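Local structure of conjugal transfer protein TRWB (Escherichia coli, 1E9R) at residues B[17-22]-B[362-367]; B[352-357]-B[388-393]. The protein acts in bacterial conjugation as a coupling protein whose six-subunit assembly resembles ring helicases and F1-ATPase, and probably uses nucleotide hydrolysis to move DNA. All coordinates share one frame; numbering follows the deposited sequence.

Interaction 1 (B[17-22]-B[362-367]); sequences FLRGTR and EHEVER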
ATOM      1  N   PHE B  17      41.082  12.875   1.412  1.00 42.33           N
ATOM      2  CA  PHE B  17      39.635  13.032   1.392  1.00 39.43           C
ATOM      3  C   PHE B  17      39.261  13.507  -0.003  1.00 38.31           C
ATOM      4  O   PHE B  17      39.845  14.462  -0.506  1.00 38.39           O
ATOM      5  CB  PHE B  17      39.199  14.065   2.433  1.00 38.81           C
ATOM      6  CG  PHE B  17      37.768  14.497   2.299  1.00 38.76           C
ATOM      7  CD1 PHE B  17      37.407  15.483   1.384  1.00 39.56           C
ATOM      8  CD2 PHE B  17      36.768  13.892   3.054  1.00 40.70           C
ATOM      9  CE1 PHE B  17      36.065  15.857   1.221  1.00 39.78           C
ATOM     10  CE2 PHE B  17      35.431  14.259   2.896  1.00 39.57           C
ATOM     11  CZ  PHE B  17      35.082  15.244   1.975  1.00 39.21           C
ATOM     12  N   LEU B  18      38.291  12.847  -0.628  1.00 35.12           N
ATOM     13  CA  LEU B  18      37.870  13.215  -1.973  1.00 34.38           C
ATOM     14  C   LEU B  18      36.579  14.015  -2.031  1.00 33.42           C
ATOM     15  O   LEU B  18      36.566  15.145  -2.495  1.00 33.82           O
ATOM     16  CB  LEU B  18      37.721  11.962  -2.839  1.00 33.63           C
ATOM     17  CG  LEU B  18      39.027  11.266  -3.206  1.00 35.35           C
ATOM     18  CD1 LEU B  18      38.763   9.935  -3.901  1.00 32.46           C
ATOM     19  CD2 LEU B  18      39.814  12.200  -4.105  1.00 33.63           C
ATOM     20  N   ARG B  19      35.484  13.431  -1.566  1.00 32.79           N
ATOM     21  CA  ARG B  19      34.195  14.122  -1.618  1.00 32.26           C
ATOM     22  C   ARG B  19      33.226  13.620  -0.558  1.00 31.25           C
ATOM     23  O   ARG B  19      33.452  12.584   0.065  1.00 31.72           O
ATOM     24  CB  ARG B  19      33.568  13.948  -3.012  1.00 32.57           C
ATOM     25  CG  ARG B  19      34.171  12.798  -3.805  1.00 32.29           C
ATOM     26  CD  ARG B  19      33.171  11.754  -4.271  1.00 31.73           C
ATOM     27  NE  ARG B  19      32.301  12.212  -5.346  1.00 29.96           N
ATOM     28  CZ  ARG B  19      31.839  11.440  -6.333  1.00 30.64           C
ATOM     29  NH1 ARG B  19      32.166  10.154  -6.410  1.00 28.17           N
ATOM     30  NH2 ARG B  19      31.022  11.956  -7.241  1.00 28.89           N
ATOM     31  N   GLY B  20      32.139  14.358  -0.361  1.00 31.11           N
ATOM     32  CA  GLY B  20      31.150  13.950   0.620  1.00 32.15           C
ATOM     33  C   GLY B  20      31.162  14.738   1.920  1.00 34.55           C
ATOM     34  O   GLY B  20      31.495  15.931   1.949  1.00 35.71           O
ATOM     35  N   THR B  21      30.795  14.060   3.002  1.00 32.52           N
ATOM     36  CA  THR B  21      30.737  14.669   4.322  1.00 33.77           C
ATOM     37  C   THR B  21      32.090  14.705   5.019  1.00 35.60           C
ATOM     38  O   THR B  21      32.790  13.696   5.107  1.00 34.98           O
ATOM     39  CB  THR B  21      29.736  13.915   5.238  1.00 34.40           C
ATOM     40  OG1 THR B  21      28.406  14.121   4.755  1.00 35.35           O
ATOM     41  CG2 THR B  21      29.833  14.413   6.679  1.00 31.80           C
ATOM     42  N   ARG B  22      32.450  15.880   5.522  1.00 34.94           N
ATOM     43  CA  ARG B  22      33.707  16.040   6.226  1.00 35.63           C
ATOM     44  C   ARG B  22      33.407  16.053   7.708  1.00 35.40           C
ATOM     45  O   ARG B  22      32.471  16.708   8.143  1.00 35.97           O
ATOM     46  CB  ARG B  22      34.367  17.360   5.839  1.00 35.28           C
ATOM     47  CG  ARG B  22      34.789  17.458   4.383  1.00 35.58           C
ATOM     48  CD  ARG B  22      35.187  18.878   4.039  1.00 35.00           C
ATOM     49  NE  ARG B  22      34.061  19.809   4.135  1.00 35.61           N
ATOM     50  CZ  ARG B  22      34.188  21.134   4.192  1.00 37.31           C
ATOM     51  NH1 ARG B  22      35.393  21.690   4.171  1.00 39.98           N
ATOM     52  NH2 ARG B  22      33.114  21.906   4.256  1.00 39.19           N
ATOM     53  N   GLU B 362      27.910   9.925   3.577  1.00 33.77           N
ATOM     54  CA  GLU B 362      29.143   9.184   3.294  1.00 36.26           C
ATOM     55  C   GLU B 362      30.211  10.123   2.747  1.00 35.42           C
ATOM     56  O   GLU B 362      29.944  11.277   2.404  1.00 34.63           O
ATOM     57  CB  GLU B 362      28.935   8.122   2.207  1.00 37.82           C
ATOM     58  CG  GLU B 362      27.761   7.195   2.349  1.00 41.86           C
ATOM     59  CD  GLU B 362      27.845   6.041   1.356  1.00 45.79           C
ATOM     60  OE1 GLU B 362      28.097   6.294   0.150  1.00 44.32           O
ATOM     61  OE2 GLU B 362      27.655   4.878   1.786  1.00 49.52           O
ATOM     62  N   HIS B 363      31.424   9.597   2.647  1.00 35.32           N
ATOM     63  CA  HIS B 363      32.527  10.350   2.072  1.00 35.62           C
ATOM     64  C   HIS B 363      33.293   9.385   1.168  1.00 35.04           C
ATOM     65  O   HIS B 363      33.212   8.172   1.349  1.00 32.46           O
ATOM     66  CB  HIS B 363      33.441  10.947   3.177  1.00 33.15           C
ATOM     67  CG  HIS B 363      34.141   9.934   4.037  1.00 31.89           C
ATOM     68  ND1 HIS B 363      34.734  10.270   5.235  1.00 31.28           N
ATOM     69  CD2 HIS B 363      34.383   8.612   3.861  1.00 32.05           C
ATOM     70  CE1 HIS B 363      35.311   9.202   5.759  1.00 31.44           C
ATOM     71  NE2 HIS B 363      35.114   8.181   4.944  1.00 32.18           N
ATOM     72  N   GLU B 364      33.972   9.909   0.154  1.00 36.63           N
ATOM     73  CA  GLU B 364      34.775   9.050  -0.695  1.00 38.18           C
ATOM     74  C   GLU B 364      36.184   9.414  -0.244  1.00 38.61           C
ATOM     75  O   GLU B 364      36.512  10.590  -0.086  1.00 36.27           O
ATOM     76  CB  GLU B 364      34.549   9.340  -2.170  1.00 38.91           C
ATOM     77  CG  GLU B 364      35.102   8.237  -3.038  1.00 42.40           C
ATOM     78  CD  GLU B 364      34.504   8.229  -4.409  1.00 43.63           C
ATOM     79  OE1 GLU B 364      34.565   9.276  -5.080  1.00 42.16           O
ATOM     80  OE2 GLU B 364      33.971   7.172  -4.816  1.00 50.29           O
ATOM     81  N   VAL B 365      37.011   8.398  -0.048  1.00 41.52           N
ATOM     82  CA  VAL B 365      38.342   8.585   0.502  1.00 43.45           C
ATOM     83  C   VAL B 365      39.393   7.641  -0.106  1.00 45.46           C
ATOM     84  O   VAL B 365      39.044   6.596  -0.642  1.00 44.81           O
ATOM     85  CB  VAL B 365      38.205   8.360   2.044  1.00 43.35           C
ATOM     86  CG1 VAL B 365      39.424   7.731   2.607  1.00 42.78           C
ATOM     87  CG2 VAL B 365      37.865   9.668   2.738  1.00 40.57           C
ATOM     88  N   GLU B 366      40.673   8.020  -0.037  1.00 48.66           N
ATOM     89  CA  GLU B 366      41.766   7.171  -0.538  1.00 52.07           C
ATOM     90  C   GLU B 366      42.591   6.720   0.659  1.00 54.29           C
ATOM     91  O   GLU B 366      42.961   7.539   1.505  1.00 53.67           O
ATOM     92  CB  GLU B 366      42.670   7.925  -1.516  1.00 51.30           C
ATOM     93  CG  GLU B 366      41.955   8.415  -2.753  1.00 53.46           C
ATOM     94  CD  GLU B 366      42.893   9.006  -3.784  1.00 53.97           C
ATOM     95  OE1 GLU B 366      43.807   9.766  -3.398  1.00 55.39           O
ATOM     96  OE2 GLU B 366      42.702   8.724  -4.987  1.00 53.80           O
ATOM     97  N   ARG B 367      42.879   5.421   0.728  1.00 57.73           N
ATOM     98  CA  ARG B 367      43.644   4.854   1.837  1.00 60.82           C
ATOM     99  C   ARG B 367      44.820   3.970   1.423  1.00 63.84           C
ATOM    100  O   ARG B 367      44.800   3.346   0.365  1.00 63.57           O
ATOM    101  CB  ARG B 367      42.720   4.032   2.730  1.00 58.86           C
ATOM    102  CG  ARG B 367      42.510   4.611   4.098  1.00 58.29           C
ATOM    103  CD  ARG B 367      41.932   3.564   5.006  1.00 56.65           C
ATOM    104  NE  ARG B 367      40.593   3.171   4.591  1.00 56.75           N
ATOM    105  CZ  ARG B 367      39.482   3.837   4.897  1.00 54.70           C
ATOM    106  NH1 ARG B 367      39.530   4.945   5.630  1.00 51.48           N
ATOM    107  NH2 ARG B 367      38.312   3.384   4.471  1.00 55.42           N
TER
HETATM  108  O   HOH W   1      34.861  12.542   6.163  1.00 34.03           O

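Interaction 2 (B[352-357]-B[388-393]); sequences TNEDMS and RERVVM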
ATOM      1  N   THR B 352      15.886   4.030  12.574  1.00 31.29           N
ATOM      2  CA  THR B 352      16.145   5.441  12.754  1.00 30.13           C
ATOM      3  C   THR B 352      17.648   5.685  12.768  1.00 30.44           C
ATOM      4  O   THR B 352      18.119   6.719  12.298  1.00 28.69           O
ATOM      5  CB  THR B 352      15.530   5.945  14.056  1.00 28.99           C
ATOM      6  OG1 THR B 352      14.101   5.895  13.945  1.00 30.78           O
ATOM      7  CG2 THR B 352      15.963   7.379  14.339  1.00 27.40           C
ATOM      8  N   ASN B 353      18.406   4.736  13.305  1.00 29.08           N
ATOM      9  CA  ASN B 353      19.852   4.888  13.340  1.00 30.89           C
ATOM     10  C   ASN B 353      20.411   4.878  11.921  1.00 31.61           C
ATOM     11  O   ASN B 353      21.336   5.623  11.597  1.00 29.30           O
ATOM     12  CB  ASN B 353      20.469   3.784  14.186  1.00 32.15           C
ATOM     13  CG  ASN B 353      20.087   3.911  15.644  1.00 34.68           C
ATOM     14  OD1 ASN B 353      20.013   5.023  16.176  1.00 35.78           O
ATOM     15  ND2 ASN B 353      19.849   2.781  16.305  1.00 35.51           N
ATOM     16  N   GLU B 354      19.838   4.038  11.070  1.00 31.32           N
ATOM     17  CA  GLU B 354      20.262   3.982   9.680  1.00 30.94           C
ATOM     18  C   GLU B 354      19.906   5.311   9.003  1.00 30.17           C
ATOM     19  O   GLU B 354      20.655   5.840   8.203  1.00 30.29           O
ATOM     20  CB  GLU B 354      19.558   2.831   8.975  1.00 29.49           C
ATOM     21  CG  GLU B 354      19.559   2.966   7.463  1.00 31.60           C
ATOM     22  CD  GLU B 354      20.944   2.895   6.860  1.00 34.31           C
ATOM     23  OE1 GLU B 354      21.885   2.423   7.539  1.00 33.15           O
ATOM     24  OE2 GLU B 354      21.081   3.308   5.689  1.00 33.44           O
ATOM     25  N   ASP B 355      18.742   5.836   9.344  1.00 30.39           N
ATOM     26  CA  ASP B 355      18.237   7.105   8.822  1.00 32.95           C
ATOM     27  C   ASP B 355      19.211   8.228   9.214  1.00 32.04           C
ATOM     28  O   ASP B 355      19.634   9.031   8.378  1.00 28.77           O
ATOM     29  CB  ASP B 355      16.831   7.341   9.432  1.00 39.09           C
ATOM     30  CG  ASP B 355      16.131   8.602   8.917  1.00 42.72           C
ATOM     31  OD1 ASP B 355      16.642   9.289   8.003  1.00 46.53           O
ATOM     32  OD2 ASP B 355      15.040   8.899   9.448  1.00 49.07           O
ATOM     33  N   MET B 356      19.562   8.267  10.498  1.00 30.35           N
ATOM     34  CA  MET B 356      20.477   9.274  11.012  1.00 33.64           C
ATOM     35  C   MET B 356      21.866   9.116  10.386  1.00 31.78           C
ATOM     36  O   MET B 356      22.508  10.104  10.024  1.00 31.34           O
ATOM     37  CB  MET B 356      20.535   9.183  12.545  1.00 37.99           C
ATOM     38  CG  MET B 356      19.261   9.695  13.225  1.00 42.26           C
ATOM     39  SD  MET B 356      18.829  11.461  12.760  1.00 52.01           S
ATOM     40  CE  MET B 356      17.918  11.302  11.113  1.00 48.93           C
ATOM     41  N   SER B 357      22.318   7.876  10.246  1.00 30.29           N
ATOM     42  CA  SER B 357      23.610   7.601   9.629  1.00 29.46           C
ATOM     43  C   SER B 357      23.622   8.141   8.201  1.00 29.59           C
ATOM     44  O   SER B 357      24.541   8.861   7.799  1.00 28.77           O
ATOM     45  CB  SER B 357      23.867   6.095   9.604  1.00 28.18           C
ATOM     46  OG  SER B 357      24.975   5.781   8.776  1.00 32.39           O
ATOM     47  N   ARG B 388      34.105   4.317  -0.518  1.00 48.88           N
ATOM     48  CA  ARG B 388      32.937   5.098  -0.109  1.00 46.07           C
ATOM     49  C   ARG B 388      32.439   4.471   1.195  1.00 44.46           C
ATOM     50  O   ARG B 388      32.331   3.246   1.294  1.00 43.77           O
ATOM     51  CB  ARG B 388      31.831   5.016  -1.146  1.00 46.97           C
ATOM     52  CG  ARG B 388      31.899   6.050  -2.240  1.00 50.25           C
ATOM     53  CD  ARG B 388      30.805   5.741  -3.236  1.00 52.63           C
ATOM     54  NE  ARG B 388      29.623   5.266  -2.523  1.00 54.37           N
ATOM     55  CZ  ARG B 388      28.901   4.213  -2.890  1.00 54.69           C
ATOM     56  NH1 ARG B 388      29.240   3.524  -3.973  1.00 56.82           N
ATOM     57  NH2 ARG B 388      27.841   3.851  -2.174  1.00 55.02           N
ATOM     58  N   GLU B 389      32.141   5.307   2.188  1.00 42.10           N
ATOM     59  CA  GLU B 389      31.679   4.822   3.484  1.00 40.09           C
ATOM     60  C   GLU B 389      30.958   5.885   4.298  1.00 36.50           C
ATOM     61  O   GLU B 389      31.101   7.080   4.042  1.00 34.94           O
ATOM     62  CB  GLU B 389      32.865   4.282   4.298  1.00 39.96           C
ATOM     63  CG  GLU B 389      34.155   5.071   4.127  1.00 43.40           C
ATOM     64  CD  GLU B 389      35.280   4.571   5.019  1.00 43.91           C
ATOM     65  OE1 GLU B 389      35.466   3.333   5.122  1.00 41.87           O
ATOM     66  OE2 GLU B 389      35.987   5.425   5.609  1.00 43.56           O
ATOM     67  N   ARG B 390      30.180   5.429   5.279  1.00 33.44           N
ATOM     68  CA  ARG B 390      29.439   6.320   6.162  1.00 32.85           C
ATOM     69  C   ARG B 390      30.418   6.990   7.098  1.00 31.92           C
ATOM     70  O   ARG B 390      31.254   6.331   7.709  1.00 33.22           O
ATOM     71  CB  ARG B 390      28.420   5.553   7.021  1.00 32.27           C
ATOM     72  CG  ARG B 390      27.221   4.993   6.282  1.00 29.26           C
ATOM     73  CD  ARG B 390      26.364   6.089   5.658  1.00 31.00           C
ATOM     74  NE  ARG B 390      25.348   5.517   4.780  1.00 30.86           N
ATOM     75  CZ  ARG B 390      24.288   4.828   5.203  1.00 31.49           C
ATOM     76  NH1 ARG B 390      24.077   4.620   6.504  1.00 24.58           N
ATOM     77  NH2 ARG B 390      23.448   4.313   4.317  1.00 26.68           N
ATOM     78  N   VAL B 391      30.325   8.302   7.211  1.00 31.30           N
ATOM     79  CA  VAL B 391      31.194   9.015   8.121  1.00 31.48           C
ATOM     80  C   VAL B 391      30.867   8.491   9.527  1.00 33.44           C
ATOM     81  O   VAL B 391      31.758   8.261  10.350  1.00 33.88           O
ATOM     82  CB  VAL B 391      30.935  10.532   8.014  1.00 31.96           C
ATOM     83  CG1 VAL B 391      31.680  11.292   9.103  1.00 32.98           C
ATOM     84  CG2 VAL B 391      31.373  11.016   6.634  1.00 30.36           C
ATOM     85  N   VAL B 392      29.577   8.277   9.777  1.00 32.97           N
ATOM     86  CA  VAL B 392      29.097   7.762  11.060  1.00 32.73           C
ATOM     87  C   VAL B 392      28.242   6.534  10.789  1.00 34.22           C
ATOM     88  O   VAL B 392      27.248   6.626  10.071  1.00 33.25           O
ATOM     89  CB  VAL B 392      28.211   8.792  11.792  1.00 31.03           C
ATOM     90  CG1 VAL B 392      27.785   8.234  13.141  1.00 29.61           C
ATOM     91  CG2 VAL B 392      28.955  10.109  11.953  1.00 29.08           C
ATOM     92  N   MET B 393      28.631   5.394  11.354  1.00 34.62           N
ATOM     93  CA  MET B 393      27.901   4.140  11.175  1.00 34.85           C
ATOM     94  C   MET B 393      26.629   4.107  12.003  1.00 35.33           C
ATOM     95  O   MET B 393      26.553   4.723  13.061  1.00 33.28           O
ATOM     96  CB  MET B 393      28.763   2.954  11.601  1.00 36.68           C
ATOM     97  CG  MET B 393      29.545   2.285  10.500  1.00 38.45           C
ATOM     98  SD  MET B 393      30.599   0.990  11.187  1.00 42.69           S
ATOM     99  CE  MET B 393      29.482  -0.427  11.266  1.00 37.87           C
TER
HETATM  100  O   HOH W   2      27.324   8.924   8.108  1.00 26.96           O

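Interaction 1 (B[17-22]-B[362-367])
Leu18 and Arg19 both turn their backbone N-H toward Glu364 O, the signature of a classic beta bulge in an antiparallel pairing. The Leu18 N to Glu364 O bond is firm at 2.9 Å, whereas that from Arg19 N is weak. Glu364 N answers with a bond to Arg19 O of 2.7 Å, and beyond the bulge Thr21 N reaches Glu362 O at 3.0 Å. At Gly20 a CB would collide with Glu362 O and His363 CA, and the backbone angles would jam it against the carbonyl of Arg19.

Arg19 and Glu364, a hydrogen-bonded pair, put their side chains side by side on one face of the sheet and form a salt bridge. Bends at chi2 and chi3 bring Arg19 NH1 alongside the glutamate, where Arg19 NH1 meets Glu364 OE1 at 2.9 Å, from above the carboxylate plane. Arg19 NE forms a salt bridge with Glu396 and NH2 a hydrogen bond with the carbonyl of Arg390, both of a neighbouring subunit.

On the opposite face Phe17 and Val365 are the apolar pair, Phe17 CD2 lying 4.4 Å from Val365 CG2. The Phe17 ring also passes obliquely by His363 CB, and within the strand Val365 CG2 sits over the centre of the His363 ring. A water joins His363 ND1 to Thr21 O, and NE2 bonds Glu389.

Within the chain, strand 16-18 is an edge of a three-stranded antiparallel sheet, with 362-368 in the middle and 384-390 beyond it.

Interaction 2 (B[352-357]-B[388-393])
Arg390 reaches from the end of its strand to helix 350-360 and places its guanidinium edge against two side chains one helical turn apart, Glu354 and Ser357. With CG beside the backbone N (chi1 -70°) and a bend at chi2 (-63°), the arginine folds its aliphatic part past the serine hydroxyl before the charged end meets the carboxylate. Glu354 meets it from one turn earlier on the helix: its CG lies opposite the backbone N, and a bend at chi2 swings the carboxylate toward the arginine. The two side chains cross at about a right angle, with the carboxylate and guanidinium planes 48° apart.

The salt bridge is unequal. Arg390 NH2 donates to Glu354 OE2 at 2.9 Å, on the syn side of the carboxylate and close to the guanidinium plane, whereas the bond from Arg390 NH1 to Glu354 OE1 is weak at 3.3 Å. Arg390 NH1 has a shorter partner in Ser357 OG, 2.7 Å away and also near that plane. The serine hydroxyl in turn donates to Val392 O, with Ser357 OG again at 2.7 Å and in the carbonyl plane, so one buried oxygen accepts from the arginine and gives its proton to the backbone. A water between Ser357 O and Val392 N adds a second link. Replacing Arg390 with an alanine would probably leave the Glu354 carboxylate without its mate and free to turn, and Ser357 OG without the N-H that it accepts.

The contact lies where strand 384-390 gives way to helix 394-398. Met393 is the N-cap residue of that helix, and Pro394 in its first turn touches both Glu354 and Ser357, so helix 350-360 packs against strand end and following helix together.

From the N terminus, the chain first runs through strand 16-18, which waits some 340 residues for its partner: interaction 1 closes that loop, which takes in most of the P-loop NTPase-like domain, probably the nucleotide-binding part, when strand 362-368 arrives. Interaction 2 opens just before this, on helix 350-360, and closes at the end of strand 384-390 and the turn that follows, a loop of about 30 residues. The segments therefore alternate and the two contacts cross. Their centres lie about 14 Å apart, and strand 362-368 joins them through Arg367 to Glu389 and a probable backbone bond from His363 N to Glu389 O. Together they tie the N-terminal strand, the small sheet and helix 350-360 into one unit.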